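Side-chain contacts in GrpU microcompartment shell protein (Pectobacterium wasabiae, PDB 4OLP), which helps build the shell of a glycyl-radical propanediol-type bacterial microcompartment as a six-chain assembly and probably carries an iron-sulfur cluster, suggesting a role in electron transport: residues 14-17 with 18-21; 40-43 with 44-48; 47-50 with 51-55. All blocks are in the same frame, centred on the assembly; numbering follows the deposited sequence.

Interaction 1: residues 14-17 with 18-21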
ATOM      1  N   LEU B  14      -6.221  23.224 -11.577  1.00 82.37           N
ATOM      2  CA  LEU B  14      -4.817  23.500 -11.243  1.00 81.54           C
ATOM      3  C   LEU B  14      -4.566  23.407  -9.743  1.00 85.38           C
ATOM      4  O   LEU B  14      -3.590  22.814  -9.303  1.00 85.38           O
ATOM      5  CB  LEU B  14      -4.426  24.877 -11.727  1.00 73.95           C
ATOM      6  CG  LEU B  14      -4.398  24.987 -13.239  1.00 75.94           C
ATOM      7  CD1 LEU B  14      -4.483  26.440 -13.683  1.00 75.77           C
ATOM      8  CD2 LEU B  14      -3.151  24.326 -13.777  1.00 77.02           C
ATOM      9  N   ALA B  15      -5.494  23.948  -8.965  1.00 89.40           N
ATOM     10  CA  ALA B  15      -5.423  23.872  -7.515  1.00 88.52           C
ATOM     11  C   ALA B  15      -5.409  22.418  -7.003  1.00 92.07           C
ATOM     12  O   ALA B  15      -4.682  22.097  -6.069  1.00 90.01           O
ATOM     13  CB  ALA B  15      -6.572  24.649  -6.903  1.00 86.73           C
ATOM     14  N   MET B  16      -6.215  21.554  -7.616  1.00 93.71           N
ATOM     15  CA  MET B  16      -6.302  20.146  -7.205  1.00 96.74           C
ATOM     16  C   MET B  16      -4.985  19.431  -7.446  1.00 92.76           C
ATOM     17  O   MET B  16      -4.522  18.633  -6.620  1.00 94.26           O
ATOM     18  CB  MET B  16      -7.437  19.422  -7.946  1.00 97.50           C
ATOM     19  CG  MET B  16      -8.791  19.632  -7.293  1.00114.64           C
ATOM     20  SD  MET B  16     -10.220  19.111  -8.273  1.00136.55           S
ATOM     21  CE  MET B  16     -10.045  17.327  -8.288  1.00134.62           C
ATOM     22  N   LEU B  17      -4.392  19.727  -8.591  1.00 91.86           N
ATOM     23  CA  LEU B  17      -3.134  19.107  -8.975  1.00 91.45           C
ATOM     24  C   LEU B  17      -1.989  19.613  -8.121  1.00 87.92           C
ATOM     25  O   LEU B  17      -1.168  18.809  -7.710  1.00 90.07           O
ATOM     26  CB  LEU B  17      -2.846  19.332 -10.457  1.00 86.91           C
ATOM     27  CG  LEU B  17      -3.772  18.522 -11.375  1.00 87.17           C
ATOM     28  CD1 LEU B  17      -3.622  18.989 -12.809  1.00 90.52           C
ATOM     29  CD2 LEU B  17      -3.507  17.024 -11.297  1.00 88.17           C
ATOM     30  N   LYS B  18      -1.965  20.919  -7.832  1.00 85.14           N
ATOM     31  CA  LYS B  18      -0.921  21.529  -6.990  1.00 81.74           C
ATOM     32  C   LYS B  18      -0.877  20.935  -5.604  1.00 81.42           C
ATOM     33  O   LYS B  18       0.196  20.700  -5.062  1.00 75.81           O
ATOM     34  CB  LYS B  18      -1.086  23.036  -6.887  1.00 86.29           C
ATOM     35  CG  LYS B  18      -0.650  23.765  -8.136  1.00 96.16           C
ATOM     36  CD  LYS B  18      -0.648  25.261  -7.912  1.00104.55           C
ATOM     37  CE  LYS B  18       0.022  25.957  -9.082  1.00122.69           C
ATOM     38  NZ  LYS B  18       0.165  27.420  -8.852  1.00131.59           N
ATOM     39  N   ARG B  19      -2.049  20.657  -5.046  1.00 86.01           N
ATOM     40  CA  ARG B  19      -2.137  19.969  -3.758  1.00 87.77           C
ATOM     41  C   ARG B  19      -1.478  18.617  -3.800  1.00 85.42           C
ATOM     42  O   ARG B  19      -0.998  18.142  -2.793  1.00 95.53           O
ATOM     43  CB  ARG B  19      -3.589  19.755  -3.362  1.00 91.08           C
ATOM     44  CG  ARG B  19      -4.161  20.908  -2.588  1.00 97.43           C
ATOM     45  CD  ARG B  19      -5.580  21.125  -3.068  1.00107.70           C
ATOM     46  NE  ARG B  19      -5.971  22.532  -3.084  1.00118.10           N
ATOM     47  CZ  ARG B  19      -7.158  22.969  -3.501  1.00122.97           C
ATOM     48  NH1 ARG B  19      -8.090  22.104  -3.902  1.00129.25           N
ATOM     49  NH2 ARG B  19      -7.423  24.271  -3.503  1.00120.27           N
ATOM     50  N   ARG B  20      -1.455  17.990  -4.963  1.00 80.58           N
ATOM     51  CA  ARG B  20      -0.915  16.659  -5.068  1.00 83.83           C
ATOM     52  C   ARG B  20       0.492  16.585  -5.649  1.00 81.62           C
ATOM     53  O   ARG B  20       0.954  15.490  -6.006  1.00 81.13           O
ATOM     54  CB  ARG B  20      -1.819  15.797  -5.915  1.00 90.90           C
ATOM     55  CG  ARG B  20      -2.988  15.164  -5.185  1.00107.51           C
ATOM     56  CD  ARG B  20      -2.741  13.692  -5.462  1.00122.73           C
ATOM     57  NE  ARG B  20      -3.804  12.713  -5.283  1.00137.38           N
ATOM     58  CZ  ARG B  20      -3.855  11.559  -5.961  1.00139.47           C
ATOM     59  NH1 ARG B  20      -2.942  11.266  -6.887  1.00132.53           N
ATOM     60  NH2 ARG B  20      -4.833  10.691  -5.735  1.00144.44           N
ATOM     61  N   MET B  21       1.176  17.726  -5.739  1.00 76.82           N
ATOM     62  CA  MET B  21       2.577  17.731  -6.123  1.00 79.46           C
ATOM     63  C   MET B  21       3.472  18.304  -5.015  1.00 84.23           C
ATOM     64  O   MET B  21       2.986  18.956  -4.100  1.00 84.24           O
ATOM     65  CB  MET B  21       2.815  18.430  -7.444  1.00 80.62           C
ATOM     66  CG  MET B  21       2.102  19.737  -7.648  1.00 87.56           C
ATOM     67  SD  MET B  21       1.924  20.016  -9.435  1.00 83.90           S
ATOM     68  CE  MET B  21       3.326  21.095  -9.676  1.00 84.76           C
TER

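Interaction 2: residues 40-43 with 44-48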
ATOM      1  N   ILE B  40      -0.342  10.952 -17.446  1.00 84.81           N
ATOM      2  CA  ILE B  40      -0.066   9.596 -17.880  1.00 86.47           C
ATOM      3  C   ILE B  40       0.511   8.786 -16.726  1.00 84.98           C
ATOM      4  O   ILE B  40       1.314   9.295 -15.934  1.00 77.96           O
ATOM      5  CB  ILE B  40       0.848   9.600 -19.119  1.00 89.01           C
ATOM      6  CG1 ILE B  40       1.176   8.168 -19.550  1.00 95.06           C
ATOM      7  CG2 ILE B  40       2.115  10.400 -18.858  1.00 92.92           C
ATOM      8  CD1 ILE B  40       1.447   8.026 -21.033  1.00 93.95           C
ATOM      9  N   MET B  41       0.065   7.537 -16.613  1.00 89.29           N
ATOM     10  CA  MET B  41       0.528   6.650 -15.541  1.00 92.48           C
ATOM     11  C   MET B  41       1.680   5.792 -16.024  1.00 91.95           C
ATOM     12  O   MET B  41       1.569   5.101 -17.038  1.00 99.36           O
ATOM     13  CB  MET B  41      -0.617   5.815 -15.015  1.00 97.74           C
ATOM     14  CG  MET B  41      -1.463   6.613 -14.055  1.00106.30           C
ATOM     15  SD  MET B  41      -2.574   5.611 -13.062  1.00122.62           S
ATOM     16  CE  MET B  41      -3.443   4.689 -14.332  1.00124.57           C
ATOM     17  N   LEU B  42       2.801   5.882 -15.323  1.00 88.26           N
ATOM     18  CA  LEU B  42       4.054   5.280 -15.787  1.00 90.45           C
ATOM     19  C   LEU B  42       4.751   4.545 -14.667  1.00 93.12           C
ATOM     20  O   LEU B  42       4.642   4.966 -13.505  1.00 93.52           O
ATOM     21  CB  LEU B  42       4.998   6.360 -16.278  1.00 91.21           C
ATOM     22  CG  LEU B  42       4.653   7.039 -17.599  1.00 96.23           C
ATOM     23  CD1 LEU B  42       5.481   8.310 -17.788  1.00 93.67           C
ATOM     24  CD2 LEU B  42       4.869   6.085 -18.760  1.00100.01           C
ATOM     25  N   PRO B  43       5.477   3.447 -15.009  1.00 97.38           N
ATOM     26  CA  PRO B  43       6.399   2.856 -14.035  1.00 94.71           C
ATOM     27  C   PRO B  43       7.500   3.860 -13.717  1.00 90.48           C
ATOM     28  O   PRO B  43       7.745   4.783 -14.510  1.00 91.12           O
ATOM     29  CB  PRO B  43       6.975   1.625 -14.763  1.00 94.17           C
ATOM     30  CG  PRO B  43       6.140   1.421 -15.978  1.00 93.35           C
ATOM     31  CD  PRO B  43       5.542   2.753 -16.313  1.00 96.57           C
ATOM     32  N   VAL B  44       8.169   3.707 -12.585  1.00 85.95           N
ATOM     33  CA  VAL B  44       9.006   4.820 -12.139  1.00 88.35           C
ATOM     34  C   VAL B  44      10.232   5.046 -13.037  1.00 80.53           C
ATOM     35  O   VAL B  44      10.597   6.194 -13.247  1.00 76.02           O
ATOM     36  CB  VAL B  44       9.340   4.830 -10.609  1.00 91.67           C
ATOM     37  CG1 VAL B  44       8.428   3.893  -9.823  1.00 94.51           C
ATOM     38  CG2 VAL B  44      10.820   4.561 -10.327  1.00 91.25           C
ATOM     39  N   PRO B  45      10.844   3.988 -13.592  1.00 81.22           N
ATOM     40  CA  PRO B  45      11.976   4.307 -14.480  1.00 82.86           C
ATOM     41  C   PRO B  45      11.569   5.180 -15.666  1.00 89.75           C
ATOM     42  O   PRO B  45      12.221   6.189 -15.948  1.00 87.67           O
ATOM     43  CB  PRO B  45      12.448   2.926 -14.948  1.00 80.07           C
ATOM     44  CG  PRO B  45      12.123   2.040 -13.812  1.00 81.86           C
ATOM     45  CD  PRO B  45      10.797   2.548 -13.278  1.00 81.49           C
ATOM     46  N   ASP B  46      10.455   4.826 -16.303  1.00 98.32           N
ATOM     47  CA  ASP B  46       9.897   5.622 -17.399  1.00 96.19           C
ATOM     48  C   ASP B  46       9.563   7.038 -16.936  1.00 88.36           C
ATOM     49  O   ASP B  46       9.807   8.000 -17.660  1.00 80.79           O
ATOM     50  CB  ASP B  46       8.624   4.971 -17.947  1.00103.76           C
ATOM     51  CG  ASP B  46       8.902   3.788 -18.884  1.00115.63           C
ATOM     52  OD1 ASP B  46      10.041   3.271 -18.924  1.00119.23           O
ATOM     53  OD2 ASP B  46       7.943   3.355 -19.562  1.00125.17           O
ATOM     54  N   LEU B  47       9.017   7.149 -15.721  1.00 85.52           N
ATOM     55  CA  LEU B  47       8.569   8.425 -15.191  1.00 82.77           C
ATOM     56  C   LEU B  47       9.701   9.448 -15.203  1.00 86.56           C
ATOM     57  O   LEU B  47       9.582  10.535 -15.774  1.00 88.05           O
ATOM     58  CB  LEU B  47       8.053   8.270 -13.777  1.00 83.82           C
ATOM     59  CG  LEU B  47       7.463   9.572 -13.219  1.00 93.42           C
ATOM     60  CD1 LEU B  47       5.957   9.462 -13.187  1.00 98.52           C
ATOM     61  CD2 LEU B  47       7.982   9.901 -11.826  1.00 98.17           C
ATOM     62  N   TYR B  48      10.817   9.084 -14.593  1.00 84.97           N
ATOM     63  CA  TYR B  48      11.950   9.983 -14.513  1.00 84.71           C
ATOM     64  C   TYR B  48      12.645  10.139 -15.847  1.00 87.56           C
ATOM     65  O   TYR B  48      13.192  11.208 -16.131  1.00 84.55           O
ATOM     66  CB  TYR B  48      12.935   9.497 -13.475  1.00 85.55           C
ATOM     67  CG  TYR B  48      12.337   9.558 -12.115  1.00 90.77           C
ATOM     68  CD1 TYR B  48      11.923  10.764 -11.590  1.00100.18           C
ATOM     69  CD2 TYR B  48      12.158   8.415 -11.358  1.00 99.15           C
ATOM     70  CE1 TYR B  48      11.367  10.844 -10.337  1.00106.54           C
ATOM     71  CE2 TYR B  48      11.595   8.479 -10.100  1.00105.69           C
ATOM     72  CZ  TYR B  48      11.209   9.701  -9.598  1.00112.89           C
ATOM     73  OH  TYR B  48      10.660   9.806  -8.352  1.00127.96           O
TER

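Interaction 3: residues 47-50 with 51-55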
ATOM      1  N   LEU B  47       9.017   7.149 -15.721  1.00 85.52           N
ATOM      2  CA  LEU B  47       8.569   8.425 -15.191  1.00 82.77           C
ATOM      3  C   LEU B  47       9.701   9.448 -15.203  1.00 86.56           C
ATOM      4  O   LEU B  47       9.582  10.535 -15.774  1.00 88.05           O
ATOM      5  CB  LEU B  47       8.053   8.270 -13.777  1.00 83.82           C
ATOM      6  CG  LEU B  47       7.463   9.572 -13.219  1.00 93.42           C
ATOM      7  CD1 LEU B  47       5.957   9.462 -13.187  1.00 98.52           C
ATOM      8  CD2 LEU B  47       7.982   9.901 -11.826  1.00 98.17           C
ATOM      9  N   TYR B  48      10.817   9.084 -14.593  1.00 84.97           N
ATOM     10  CA  TYR B  48      11.950   9.983 -14.513  1.00 84.71           C
ATOM     11  C   TYR B  48      12.645  10.139 -15.847  1.00 87.56           C
ATOM     12  O   TYR B  48      13.192  11.208 -16.131  1.00 84.55           O
ATOM     13  CB  TYR B  48      12.935   9.497 -13.475  1.00 85.55           C
ATOM     14  CG  TYR B  48      12.337   9.558 -12.115  1.00 90.77           C
ATOM     15  CD1 TYR B  48      11.923  10.764 -11.590  1.00100.18           C
ATOM     16  CD2 TYR B  48      12.158   8.415 -11.358  1.00 99.15           C
ATOM     17  CE1 TYR B  48      11.367  10.844 -10.337  1.00106.54           C
ATOM     18  CE2 TYR B  48      11.595   8.479 -10.100  1.00105.69           C
ATOM     19  CZ  TYR B  48      11.209   9.701  -9.598  1.00112.89           C
ATOM     20  OH  TYR B  48      10.660   9.806  -8.352  1.00127.96           O
ATOM     21  N   PHE B  49      12.618   9.096 -16.673  1.00 87.79           N
ATOM     22  CA  PHE B  49      13.180   9.205 -18.019  1.00 91.57           C
ATOM     23  C   PHE B  49      12.427  10.261 -18.813  1.00 82.16           C
ATOM     24  O   PHE B  49      13.024  11.200 -19.340  1.00 80.38           O
ATOM     25  CB  PHE B  49      13.166   7.867 -18.762  1.00 93.48           C
ATOM     26  CG  PHE B  49      13.729   7.963 -20.142  1.00 98.24           C
ATOM     27  CD1 PHE B  49      15.105   8.047 -20.345  1.00103.20           C
ATOM     28  CD2 PHE B  49      12.890   8.026 -21.243  1.00102.30           C
ATOM     29  CE1 PHE B  49      15.628   8.171 -21.630  1.00102.76           C
ATOM     30  CE2 PHE B  49      13.412   8.145 -22.526  1.00100.58           C
ATOM     31  CZ  PHE B  49      14.778   8.217 -22.717  1.00 97.78           C
ATOM     32  N   TYR B  50      11.113  10.128 -18.843  1.00 79.27           N
ATOM     33  CA  TYR B  50      10.307  11.057 -19.602  1.00 83.95           C
ATOM     34  C   TYR B  50      10.204  12.440 -18.961  1.00 80.40           C
ATOM     35  O   TYR B  50      10.100  13.420 -19.684  1.00 80.68           O
ATOM     36  CB  TYR B  50       8.937  10.446 -19.919  1.00 87.03           C
ATOM     37  CG  TYR B  50       9.023   9.377 -20.994  1.00 91.24           C
ATOM     38  CD1 TYR B  50       9.454   9.692 -22.276  1.00 94.54           C
ATOM     39  CD2 TYR B  50       8.694   8.052 -20.711  1.00 92.46           C
ATOM     40  CE1 TYR B  50       9.544   8.706 -23.246  1.00105.04           C
ATOM     41  CE2 TYR B  50       8.784   7.066 -21.671  1.00100.97           C
ATOM     42  CZ  TYR B  50       9.210   7.392 -22.940  1.00107.71           C
ATOM     43  OH  TYR B  50       9.285   6.396 -23.902  1.00116.13           O
ATOM     44  N   ALA B  51      10.272  12.530 -17.629  1.00 80.63           N
ATOM     45  CA  ALA B  51      10.297  13.842 -16.948  1.00 76.59           C
ATOM     46  C   ALA B  51      11.522  14.636 -17.346  1.00 77.91           C
ATOM     47  O   ALA B  51      11.465  15.810 -17.704  1.00 83.23           O
ATOM     48  CB  ALA B  51      10.300  13.674 -15.446  1.00 73.08           C
ATOM     49  N   ASP B  52      12.643  13.941 -17.332  1.00 80.38           N
ATOM     50  CA  ASP B  52      13.912  14.537 -17.625  1.00 86.67           C
ATOM     51  C   ASP B  52      13.873  15.118 -19.047  1.00 91.01           C
ATOM     52  O   ASP B  52      14.325  16.246 -19.278  1.00 87.16           O
ATOM     53  CB  ASP B  52      14.994  13.474 -17.489  1.00 88.24           C
ATOM     54  CG  ASP B  52      16.338  13.956 -17.959  1.00 94.12           C
ATOM     55  OD1 ASP B  52      16.975  14.711 -17.201  1.00 94.41           O
ATOM     56  OD2 ASP B  52      16.745  13.574 -19.087  1.00 93.72           O
ATOM     57  N   GLN B  53      13.330  14.334 -19.979  1.00 93.56           N
ATOM     58  CA  GLN B  53      13.108  14.770 -21.349  1.00101.35           C
ATOM     59  C   GLN B  53      12.359  16.097 -21.337  1.00 98.88           C
ATOM     60  O   GLN B  53      12.830  17.126 -21.841  1.00104.84           O
ATOM     61  CB  GLN B  53      12.194  13.705 -22.055  1.00104.12           C
ATOM     62  CG  GLN B  53      12.788  12.349 -22.423  1.00109.85           C
ATOM     63  CD  GLN B  53      13.830  12.484 -23.486  1.00112.63           C
ATOM     64  OE1 GLN B  53      14.817  13.193 -23.301  1.00111.65           O
ATOM     65  NE2 GLN B  53      13.614  11.824 -24.627  1.00116.61           N
ATOM     66  N   ALA B  54      11.200  16.069 -20.702  1.00 92.43           N
ATOM     67  CA  ALA B  54      10.328  17.225 -20.622  1.00 93.74           C
ATOM     68  C   ALA B  54      10.972  18.419 -19.946  1.00 99.40           C
ATOM     69  O   ALA B  54      10.711  19.568 -20.324  1.00100.91           O
ATOM     70  CB  ALA B  54       9.073  16.868 -19.865  1.00 89.08           C
ATOM     71  N   SER B  55      11.787  18.159 -18.928  1.00 97.22           N
ATOM     72  CA  SER B  55      12.449  19.248 -18.235  1.00 96.30           C
ATOM     73  C   SER B  55      13.462  19.912 -19.158  1.00 94.26           C
ATOM     74  O   SER B  55      13.706  21.116 -19.042  1.00 97.81           O
ATOM     75  CB  SER B  55      13.118  18.747 -16.968  1.00 96.10           C
ATOM     76  OG  SER B  55      14.275  18.014 -17.280  1.00100.32           O
TER

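Interaction 1: residues 14-17 with 18-21
K18 packs against the backbone of L14 one turn earlier in helix 11-19, and its N-H meets L14 O at 2.9 Å with an N-H...O angle of 161°. K18 CG, beside the backbone N (chi1 -75°), lies 3.3 Å from the same L14 oxygen. Beyond CG the lysine runs extended, and NZ forms a salt bridge with E30. R19 folds back instead: bends at chi2 and chi3 lay its guanidinium over the preceding turn, with A15 O 3.2 Å above one face and nearer the rim than the middle. NH2 of R19 reaches A15 CB at 3.5 Å, while the backbone N of R19 donates to A15 O at 3.2 Å. L17 works through its carbonyl: R20 N binds L17 O at 2.9 Å, coming from well above the carbonyl plane, and M21 CG lies 3.4 Å from that oxygen. The L17 side chain heads the other way, against I37 of strand 36-42 and Y48 of the second subunit. L14 of the helix also touches I37, and R20 and M21, just beyond the helix, touch strand 60-65, while R20 NH2 forms a salt bridge with E64 of the second subunit.

Interaction 2: residues 40-43 with 44-48
The carbonyl oxygen of P43 accepts the N-H of L47 at 2.9 Å, with the donor nearly along the C=O axis and an N-H...O angle of 149°. P43 holds the N-cap position of helix 44-56, and this i to i+4 bond closes the first turn. D46 CB and L47 CB each lie 3.6 Å from the same oxygen. P45, a proline inside that turn, has no N-H to offer; its CD instead packs against P43, 4.2 Å from CB of the earlier ring. L42, the last residue of strand 36-42, points toward the helix. Its CG stands beside the backbone N (chi1 -72°), which lets the two methyl branches divide the work: CD1 touches L47 CA at 4.0 Å, whereas CD2 meets D46 CB at 4.0 Å, the two side chains crossing at about a right angle. L42 CB and L47 CB add a looser apolar contact. D46 OD2 lies 4.1 Å from P43 CD, while the other carboxylate oxygen, OD1, leaves this turn for a salt bridge with R4 of the third subunit. Both leucines also touch strand 74-80: L42 packs on L76, and L47 on both L76 and T74. P45 also packs on M41 of the third subunit, so the turn borders a subunit interface. A strand passing through a single proline into a helix that doubles back, the short axes at 125° with a closest approach of 7.8 Å, is the first half of a beta-alpha-beta crossover. In this BMC domain the crossover runs from strand 36-42 through helix 44-56 to strand 60-65, with strand 74-80 between the two strands.

Interaction 3: residues 47-50 with 51-55
Q53 leans back along helix 44-56 onto the turn formed by F49 and Y50. Its CB sits 3.2 Å from Y50 O, and CG, held beside the backbone N (chi1 -73°), comes 3.3 Å from F49 O. That CG also meets the Y50 ring obliquely, 4.3 Å from CD1. A bend at chi2 (-67°) then turns the amide toward F49, where NE2 ends 4.2 Å from ring atom CE2, again at an oblique angle. The two rings fit each other as well: F49 CD2 lies 3.8 Å above the centre of the Y50 ring. Along the backbone, Q53 N donates to F49 O at 3.2 Å. On another flank, S55 OG donates to D52 O at 2.7 Å and also bonds T10 OG1 of the third subunit. In that subunit, T10 N donates to D52 OD1 and T13 OG1 bonds the same oxygen, while OD2 pairs with K56 of its own chain. The Q53 side chain thus meets F49 and Y50 by van der Waals packing alone, whereas D52 and S55 carry directional side-chain bonds; the T10 N-H and the K56 ammonium would be expected to favour the charged carboxylate of D52.

In the fold
From the N terminus the chain passes through strand 3-7 into helix 11-19, where interaction 1 spans the last turns and the exit toward helix 23-26. Strand 36-42 then leads into interaction 2, the turn into helix 44-56, and interaction 3 continues along that same helix before strand 60-65. Each closes only a local turn and none encloses another; interactions 2 and 3 share L47 and Y48, with centres 9 Å apart. Interaction 1 lies about 19 Å from both, centre to centre. The assembly brings such regions together: helix 44-56, which carries interactions 2 and 3, packs against the N-terminal strand and helix 11-19 of the third subunit.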